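Local coordinates for hypothetical protein ylbA (Escherichia coli, PDB 1RC6) that converts (S)-ureidoglycine and water into (S)-ureidoglycolate and ammonia in allantoin degradation, using manganese as its cofactor, at residues L171-E174 and M179-H182; V21-F26 and P53-S58; H182-A187 and H192-T197. All blocks are in the same frame, centred on the assembly; numbering follows the deposited sequence.

Contact 1 (L171-E174 and M179-H182); sequences LPKE and MNMH
Leu171 turns its side chain onto strand 179-182, where it meets both the backbone and the side chain of Asn180. Its CD2 branch lies over the strand, 4.0 Å from Asn180 CA, and reaches toward the thioether of Met179, with Leu171 CD2 4.3 Å from Met179 SD. The Asn180 amide fills the space beside the root of the leucine: CG stands anti to the backbone N (chi1 -152°), which carries the amide to within 3.9 Å of Leu171 CB, measured from Asn180 CG. This buried half is close, and the leucine branch supplies its apolar part. The other half is looser and faces solvent. There Lys173, its chain bent at each torsion beyond the first, only brushes the Asn180 side chain with its CD, and its NZ makes a long, weak ion pair with Asp169. With Asn180 replaced by an alanine, a gap would probably open beside Leu171 CB, and the Lys173 methylenes would lose their neighbour on the strand. The loop before strand 179-186 thus folds back on it, Phe177 packing on Leu171; in the sheet, that strand lies between 166-169 and 247-254, with Asn180 backbone-bonded to Lys253.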
loop_
_atom_site.group_PDB
_atom_site.type_symbol
_atom_site.label_atom_id
_atom_site.label_comp_id
_atom_site.label_asym_id
_atom_site.label_seq_id
_atom_site.Cartn_x
_atom_site.Cartn_y
_atom_site.Cartn_z
ATOM N N LEU A 171 11.163 3.862 -3.516
ATOM C CA LEU A 171 11.614 5.235 -3.373
ATOM C C LEU A 171 13.081 5.390 -3.053
ATOM O O LEU A 171 13.745 4.448 -2.660
ATOM C CB LEU A 171 10.776 5.916 -2.278
ATOM C CG LEU A 171 9.436 6.584 -2.627
ATOM C CD1 LEU A 171 8.747 5.888 -3.792
ATOM C CD2 LEU A 171 8.553 6.598 -1.395
ATOM N N PRO A 172 13.616 6.602 -3.234
ATOM C CA PRO A 172 15.032 6.849 -2.941
ATOM C C PRO A 172 15.264 6.679 -1.435
ATOM O O PRO A 172 14.355 6.908 -0.644
ATOM C CB PRO A 172 15.228 8.302 -3.399
ATOM C CG PRO A 172 14.214 8.468 -4.475
ATOM C CD PRO A 172 13.007 7.763 -3.910
ATOM N N LYS A 173 16.473 6.296 -1.045
ATOM C CA LYS A 173 16.807 6.101 0.366
ATOM C C LYS A 173 17.255 7.385 1.063
ATOM O O LYS A 173 17.340 7.426 2.280
ATOM C CB LYS A 173 17.917 5.060 0.494
ATOM C CG LYS A 173 17.731 3.848 -0.400
ATOM C CD LYS A 173 16.621 2.942 0.091
ATOM C CE LYS A 173 17.180 1.848 0.981
ATOM N NZ LYS A 173 18.083 0.926 0.227
ATOM N N GLU A 174 17.553 8.427 0.295
ATOM C CA GLU A 174 18.001 9.704 0.850
ATOM C C GLU A 174 17.097 10.263 1.949
ATOM O O GLU A 174 15.870 10.149 1.892
ATOM C CB GLU A 174 18.136 10.756 -0.266
ATOM C CG GLU A 174 19.409 10.673 -1.096
ATOM C CD GLU A 174 19.612 9.316 -1.751
ATOM O OE1 GLU A 174 18.734 8.885 -2.531
ATOM O OE2 GLU A 174 20.658 8.681 -1.489
ATOM N N MET A 179 10.001 7.926 4.183
ATOM C CA MET A 179 9.227 6.696 4.060
ATOM C C MET A 179 9.676 5.940 2.834
ATOM O O MET A 179 10.537 6.399 2.096
ATOM C CB MET A 179 7.739 7.002 3.912
ATOM C CG MET A 179 7.451 7.867 2.716
ATOM S SD MET A 179 5.887 7.506 1.917
ATOM C CE MET A 179 4.944 8.685 2.588
ATOM N N ASN A 180 9.091 4.769 2.629
ATOM C CA ASN A 180 9.403 3.966 1.466
ATOM C C ASN A 180 8.339 2.894 1.302
ATOM O O ASN A 180 7.684 2.519 2.265
ATOM C CB ASN A 180 10.782 3.337 1.605
ATOM C CG ASN A 180 11.449 3.090 0.256
ATOM O OD1 ASN A 180 12.673 2.989 0.165
ATOM N ND2 ASN A 180 10.649 2.984 -0.793
ATOM N N MET A 181 8.141 2.439 0.071
ATOM C CA MET A 181 7.170 1.397 -0.227
ATOM C C MET A 181 7.974 0.214 -0.758
ATOM O O MET A 181 8.940 0.398 -1.500
ATOM C CB MET A 181 6.168 1.859 -1.299
ATOM C CG MET A 181 5.223 2.997 -0.907
ATOM S SD MET A 181 3.950 2.583 0.329
ATOM C CE MET A 181 3.646 0.889 -0.060
ATOM N N HIS A 182 7.599 -0.996 -0.372
ATOM C CA HIS A 182 8.323 -2.168 -0.843
ATOM C C HIS A 182 7.364 -3.249 -1.311
ATOM O O HIS A 182 6.203 -3.274 -0.920
ATOM C CB HIS A 182 9.198 -2.765 0.269
ATOM C CG HIS A 182 10.182 -1.809 0.856
ATOM N ND1 HIS A 182 9.857 -0.940 1.872
ATOM C CD2 HIS A 182 11.486 -1.589 0.575
ATOM C CE1 HIS A 182 10.921 -0.224 2.195
ATOM N NE2 HIS A 182 11.923 -0.600 1.421
#

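Contact 2 (V21-F26 and P53-S58); sequences VKHGNF and PKLGAS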
loop_
_atom_site.group_PDB
_atom_site.type_symbol
_atom_site.label_atom_id
_atom_site.label_comp_id
_atom_site.label_asym_id
_atom_site.label_seq_id
_atom_site.Cartn_x
_atom_site.Cartn_y
_atom_site.Cartn_z
ATOM N N VAL A 21 -8.588 -8.198 14.613
ATOM C CA VAL A 21 -7.978 -6.943 15.033
ATOM C C VAL A 21 -7.345 -7.013 16.419
ATOM O O VAL A 21 -7.832 -7.722 17.295
ATOM C CB VAL A 21 -9.021 -5.810 15.022
ATOM C CG1 VAL A 21 -8.461 -4.558 15.697
ATOM C CG2 VAL A 21 -9.423 -5.503 13.584
ATOM N N LYS A 22 -6.250 -6.279 16.603
ATOM C CA LYS A 22 -5.537 -6.215 17.878
ATOM C C LYS A 22 -4.949 -4.815 18.070
ATOM O O LYS A 22 -3.798 -4.667 18.488
ATOM C CB LYS A 22 -4.409 -7.251 17.930
ATOM C CG LYS A 22 -4.871 -8.697 17.969
ATOM C CD LYS A 22 -5.501 -9.063 19.307
ATOM C CE LYS A 22 -5.909 -10.537 19.335
ATOM N NZ LYS A 22 -6.478 -10.963 20.650
ATOM N N HIS A 23 -5.757 -3.803 17.751
ATOM C CA HIS A 23 -5.401 -2.383 17.863
ATOM C C HIS A 23 -4.000 -2.085 18.380
ATOM O O HIS A 23 -3.636 -2.488 19.486
ATOM C CB HIS A 23 -6.425 -1.670 18.751
ATOM C CG HIS A 23 -7.830 -1.777 18.247
ATOM N ND1 HIS A 23 -8.343 -0.935 17.284
ATOM C CD2 HIS A 23 -8.810 -2.672 18.523
ATOM C CE1 HIS A 23 -9.574 -1.308 16.986
ATOM N NE2 HIS A 23 -9.882 -2.360 17.723
ATOM N N GLY A 24 -3.222 -1.364 17.577
ATOM C CA GLY A 24 -1.870 -1.016 17.969
ATOM C C GLY A 24 -0.882 -2.143 17.730
ATOM O O GLY A 24 0.330 -1.917 17.657
ATOM N N ASN A 25 -1.393 -3.363 17.620
ATOM C CA ASN A 25 -0.534 -4.505 17.380
ATOM C C ASN A 25 -0.634 -4.951 15.947
ATOM O O ASN A 25 0.351 -4.923 15.214
ATOM C CB ASN A 25 -0.891 -5.654 18.309
ATOM C CG ASN A 25 -0.052 -5.648 19.560
ATOM O OD1 ASN A 25 -0.237 -6.477 20.457
ATOM N ND2 ASN A 25 0.895 -4.709 19.629
ATOM N N PHE A 26 -1.820 -5.371 15.541
ATOM C CA PHE A 26 -1.994 -5.794 14.166
ATOM C C PHE A 26 -3.467 -5.946 13.845
ATOM O O PHE A 26 -4.312 -5.942 14.737
ATOM C CB PHE A 26 -1.231 -7.102 13.911
ATOM C CG PHE A 26 -2.055 -8.345 14.116
ATOM C CD1 PHE A 26 -2.755 -8.912 13.054
ATOM C CD2 PHE A 26 -2.142 -8.941 15.375
ATOM C CE1 PHE A 26 -3.531 -10.057 13.239
ATOM C CE2 PHE A 26 -2.917 -10.091 15.575
ATOM C CZ PHE A 26 -3.613 -10.648 14.504
ATOM N N PRO A 53 -5.281 6.424 11.778
ATOM C CA PRO A 53 -4.742 6.638 13.122
ATOM C C PRO A 53 -5.582 5.941 14.181
ATOM O O PRO A 53 -5.059 5.468 15.187
ATOM C CB PRO A 53 -4.783 8.152 13.265
ATOM C CG PRO A 53 -4.455 8.598 11.888
ATOM C CD PRO A 53 -5.350 7.698 11.044
ATOM N N LYS A 54 -6.887 5.876 13.943
ATOM C CA LYS A 54 -7.793 5.248 14.884
ATOM C C LYS A 54 -7.450 3.778 15.039
ATOM O O LYS A 54 -7.915 3.114 15.959
ATOM C CB LYS A 54 -9.239 5.416 14.420
ATOM C CG LYS A 54 -10.230 5.321 15.562
ATOM C CD LYS A 54 -11.553 5.998 15.237
ATOM C CE LYS A 54 -12.411 6.156 16.492
ATOM N NZ LYS A 54 -12.743 4.854 17.147
ATOM N N LEU A 55 -6.632 3.267 14.131
ATOM C CA LEU A 55 -6.223 1.880 14.192
ATOM C C LEU A 55 -4.820 1.866 14.783
ATOM O O LEU A 55 -4.269 0.810 15.071
ATOM C CB LEU A 55 -6.190 1.280 12.788
ATOM C CG LEU A 55 -6.481 -0.216 12.649
ATOM C CD1 LEU A 55 -5.786 -0.778 11.416
ATOM C CD2 LEU A 55 -5.994 -0.936 13.876
ATOM N N GLY A 56 -4.242 3.052 14.944
ATOM C CA GLY A 56 -2.903 3.148 15.491
ATOM C C GLY A 56 -1.857 3.592 14.482
ATOM O O GLY A 56 -0.761 4.011 14.851
ATOM N N ALA A 57 -2.198 3.511 13.201
ATOM C CA ALA A 57 -1.275 3.893 12.142
ATOM C C ALA A 57 -1.027 5.390 12.115
ATOM O O ALA A 57 -1.857 6.181 12.567
ATOM C CB ALA A 57 -1.813 3.438 10.800
ATOM N N SER A 58 0.134 5.768 11.590
ATOM C CA SER A 58 0.499 7.170 11.481
ATOM C C SER A 58 0.381 7.539 10.012
ATOM O O SER A 58 1.131 8.366 9.498
ATOM C CB SER A 58 1.932 7.388 11.970
ATOM O OG SER A 58 2.855 6.654 11.182
#
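The carbonyl O of Leu55 accepts the one hydrogen bond that joins these two loops, from Gly24 N: a weak bond at 3.5 Å, with an N-H...O angle of 151°. Backbone meets backbone here, for the CA atoms of Gly24 and Gly56 lie 5.0 Å apart, and a side chain on Gly56 would be directed at Gly24. In both residues a side chain would also collide with the preceding carbonyl, so the backbone angles alone favour glycine.

Beside the bond, the side chains of His23 and Leu55 cross at about a right angle. The leucine touches with one branch, CD2 lying 4.1 Å from His23 ND1. Lys54 O comes to the edge of the ring, near its plane. With CG of His23 beside its backbone N (chi1 -58°), the ring is turned over a methyl of its own loop: Val21 CG1 lies 3.3 Å from the plane of the His23 ring, nearer its rim than its centre, and Leu55 CD2 approaches obliquely from that same side. Leu55 also packs on Ala27 and Phe229, tying this largely exposed contact to the sheet below.

Each loop is braced by its own turn. Asn25 N bonds to Lys22 O at 2.9 Å, making a turn with Gly24 at its third position, and Lys22 N to Phe26 O at 2.7 Å closes the hairpin between strands 20-21 and 26-29. Gly56 N bonds to Pro53 O at 2.6 Å. A hairpin turn thus meets a 3-10 turn between strands 46-49 and 60-67, at the surface of a cupin protein.

Contact 3 (H182-A187 and H192-T197); sequences HILSFA and HGYIET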
loop_
_atom_site.group_PDB
_atom_site.type_symbol
_atom_site.label_atom_id
_atom_site.label_comp_id
_atom_site.label_asym_id
_atom_site.label_seq_id
_atom_site.Cartn_x
_atom_site.Cartn_y
_atom_site.Cartn_z
ATOM N N HIS A 182 7.599 -0.996 -0.372
ATOM C CA HIS A 182 8.323 -2.168 -0.843
ATOM C C HIS A 182 7.364 -3.249 -1.311
ATOM O O HIS A 182 6.203 -3.274 -0.920
ATOM C CB HIS A 182 9.198 -2.765 0.269
ATOM C CG HIS A 182 10.182 -1.809 0.856
ATOM N ND1 HIS A 182 9.857 -0.940 1.872
ATOM C CD2 HIS A 182 11.486 -1.589 0.575
ATOM C CE1 HIS A 182 10.921 -0.224 2.195
ATOM N NE2 HIS A 182 11.923 -0.600 1.421
ATOM N N ILE A 183 7.866 -4.141 -2.153
ATOM C CA ILE A 183 7.089 -5.266 -2.635
ATOM C C ILE A 183 7.952 -6.499 -2.397
ATOM O O ILE A 183 9.118 -6.515 -2.782
ATOM C CB ILE A 183 6.791 -5.173 -4.144
ATOM C CG1 ILE A 183 5.519 -4.359 -4.387
ATOM C CG2 ILE A 183 6.649 -6.579 -4.721
ATOM C CD1 ILE A 183 5.126 -4.238 -5.866
ATOM N N LEU A 184 7.392 -7.510 -1.743
ATOM C CA LEU A 184 8.109 -8.758 -1.486
ATOM C C LEU A 184 7.451 -9.858 -2.311
ATOM O O LEU A 184 6.222 -9.955 -2.350
ATOM C CB LEU A 184 8.062 -9.122 0.000
ATOM C CG LEU A 184 9.347 -8.848 0.789
ATOM C CD1 LEU A 184 9.125 -9.087 2.271
ATOM C CD2 LEU A 184 10.454 -9.746 0.266
ATOM N N SER A 185 8.260 -10.675 -2.980
ATOM C CA SER A 185 7.727 -11.750 -3.806
ATOM C C SER A 185 8.352 -13.081 -3.403
ATOM O O SER A 185 9.522 -13.129 -3.034
ATOM C CB SER A 185 8.006 -11.457 -5.284
ATOM O OG SER A 185 7.116 -12.160 -6.143
ATOM N N PHE A 186 7.556 -14.150 -3.450
ATOM C CA PHE A 186 8.020 -15.499 -3.108
ATOM C C PHE A 186 7.567 -16.499 -4.160
ATOM O O PHE A 186 6.374 -16.800 -4.265
ATOM C CB PHE A 186 7.468 -15.964 -1.761
ATOM C CG PHE A 186 7.991 -15.201 -0.591
ATOM C CD1 PHE A 186 7.553 -13.907 -0.329
ATOM C CD2 PHE A 186 8.904 -15.785 0.279
ATOM C CE1 PHE A 186 8.018 -13.198 0.795
ATOM C CE2 PHE A 186 9.374 -15.092 1.400
ATOM C CZ PHE A 186 8.930 -13.795 1.660
ATOM N N ALA A 187 8.517 -17.012 -4.935
ATOM C CA ALA A 187 8.205 -17.992 -5.966
ATOM C C ALA A 187 7.687 -19.241 -5.262
ATOM O O ALA A 187 8.019 -19.491 -4.103
ATOM C CB ALA A 187 9.448 -18.316 -6.776
ATOM N N HIS A 192 12.427 -19.844 1.360
ATOM C CA HIS A 192 12.603 -18.688 2.228
ATOM C C HIS A 192 11.240 -18.145 2.653
ATOM O O HIS A 192 10.230 -18.361 1.975
ATOM C CB HIS A 192 13.372 -17.587 1.500
ATOM C CG HIS A 192 14.846 -17.830 1.402
ATOM N ND1 HIS A 192 15.566 -17.582 0.249
ATOM C CD2 HIS A 192 15.744 -18.251 2.326
ATOM C CE1 HIS A 192 16.845 -17.838 0.469
ATOM N NE2 HIS A 192 16.980 -18.246 1.722
ATOM N N GLY A 193 11.228 -17.440 3.780
ATOM C CA GLY A 193 10.002 -16.857 4.291
ATOM C C GLY A 193 10.271 -15.483 4.873
ATOM O O GLY A 193 11.425 -15.114 5.092
ATOM N N TYR A 194 9.213 -14.722 5.127
ATOM C CA TYR A 194 9.354 -13.383 5.682
ATOM C C TYR A 194 9.225 -13.403 7.203
ATOM O O TYR A 194 8.447 -14.181 7.756
ATOM C CB TYR A 194 8.294 -12.459 5.059
ATOM C CG TYR A 194 8.155 -11.078 5.687
ATOM C CD1 TYR A 194 7.043 -10.755 6.475
ATOM C CD2 TYR A 194 9.111 -10.084 5.463
ATOM C CE1 TYR A 194 6.886 -9.470 7.021
ATOM C CE2 TYR A 194 8.961 -8.799 6.005
ATOM C CZ TYR A 194 7.849 -8.500 6.781
ATOM O OH TYR A 194 7.698 -7.238 7.309
ATOM N N ILE A 195 10.017 -12.559 7.860
ATOM C CA ILE A 195 10.016 -12.408 9.319
ATOM C C ILE A 195 10.603 -11.037 9.658
ATOM O O ILE A 195 11.404 -10.500 8.892
ATOM C CB ILE A 195 10.869 -13.504 10.053
ATOM C CG1 ILE A 195 12.220 -13.694 9.362
ATOM C CG2 ILE A 195 10.096 -14.813 10.126
ATOM C CD1 ILE A 195 12.165 -14.507 8.076
ATOM N N GLU A 196 10.201 -10.464 10.790
ATOM C CA GLU A 196 10.719 -9.160 11.196
ATOM C C GLU A 196 10.077 -8.627 12.481
ATOM O O GLU A 196 8.944 -8.971 12.822
ATOM C CB GLU A 196 10.511 -8.128 10.078
ATOM C CG GLU A 196 11.423 -6.908 10.187
ATOM C CD GLU A 196 10.890 -5.688 9.449
ATOM O OE1 GLU A 196 10.472 -5.821 8.282
ATOM O OE2 GLU A 196 10.898 -4.585 10.034
ATOM N N THR A 197 10.825 -7.784 13.186
ATOM C CA THR A 197 10.369 -7.141 14.415
ATOM C C THR A 197 10.663 -5.667 14.168
ATOM O O THR A 197 11.676 -5.336 13.549
ATOM C CB THR A 197 11.157 -7.644 15.621
ATOM O OG1 THR A 197 11.109 -9.076 15.640
ATOM C CG2 THR A 197 10.562 -7.093 16.918
#
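Leu184 and Tyr194 meet at about a right angle, the leucine presenting its CD1 methyl to the phenol ring. The closest pair is Leu184 CD1 and Tyr194 CD2 at 3.3 Å, with Tyr194 CE2 next; the methyl comes at the ring obliquely. Tyr194 holds CG anti to its own backbone N (chi1 171°), which brings the ring to Leu184.

Phe186 makes a different kind of approach. It crosses Tyr194 obliquely and touches the base of that side chain instead of its ring, Phe186 CZ standing 3.7 Å from Tyr194 CB. The rest of its outer rim follows the backbone of the facing segment. The carbonyl of His192 sits at the ring edge, near its plane, with its O 3.4 Å from Phe186 CD2, while Gly193 CA lies 3.4 Å from Phe186 CE2. The phenyl rim thus meets the main chain of the facing segment at His192 and Gly193 before it reaches Tyr194.

These are van der Waals contacts, with no hydrogen bonds between the segments, as fits two strands that face each other instead of pairing: their axes pass 8.7 Å apart at 140°. Each strand pairs in its own sheet, Leu184 with Tyr249 on strand 247-254, and Tyr194 with Gly238 on strand 234-240. The contact therefore packs one sheet of a cupin barrel on the other, and Tyr194 lies next to Tyr249 and Gln236, which by similarity bind substrate, two residues before Glu196 on strand 193-198, a probable manganese ligand.

Overall arrangement
Contacts 1 and 3 are buried and contact 2 lies at the surface, a division that their chemistry follows. Contacts 1 and 3 both use strand 179-186 and share His182, though their centres are about 17 Å apart: the start of the strand is met by the loop that joins it to the neighbouring strand 166-169, whereas its end packs against a strand of the facing sheet. Both depend mainly on side-chain packing, with an amide in the first and aromatic rings in the second. Contact 2, with its centre about 22 Å from each of the others, joins two loops through glycine backbone and one weak hydrogen bond, with a single leucine reaching inward.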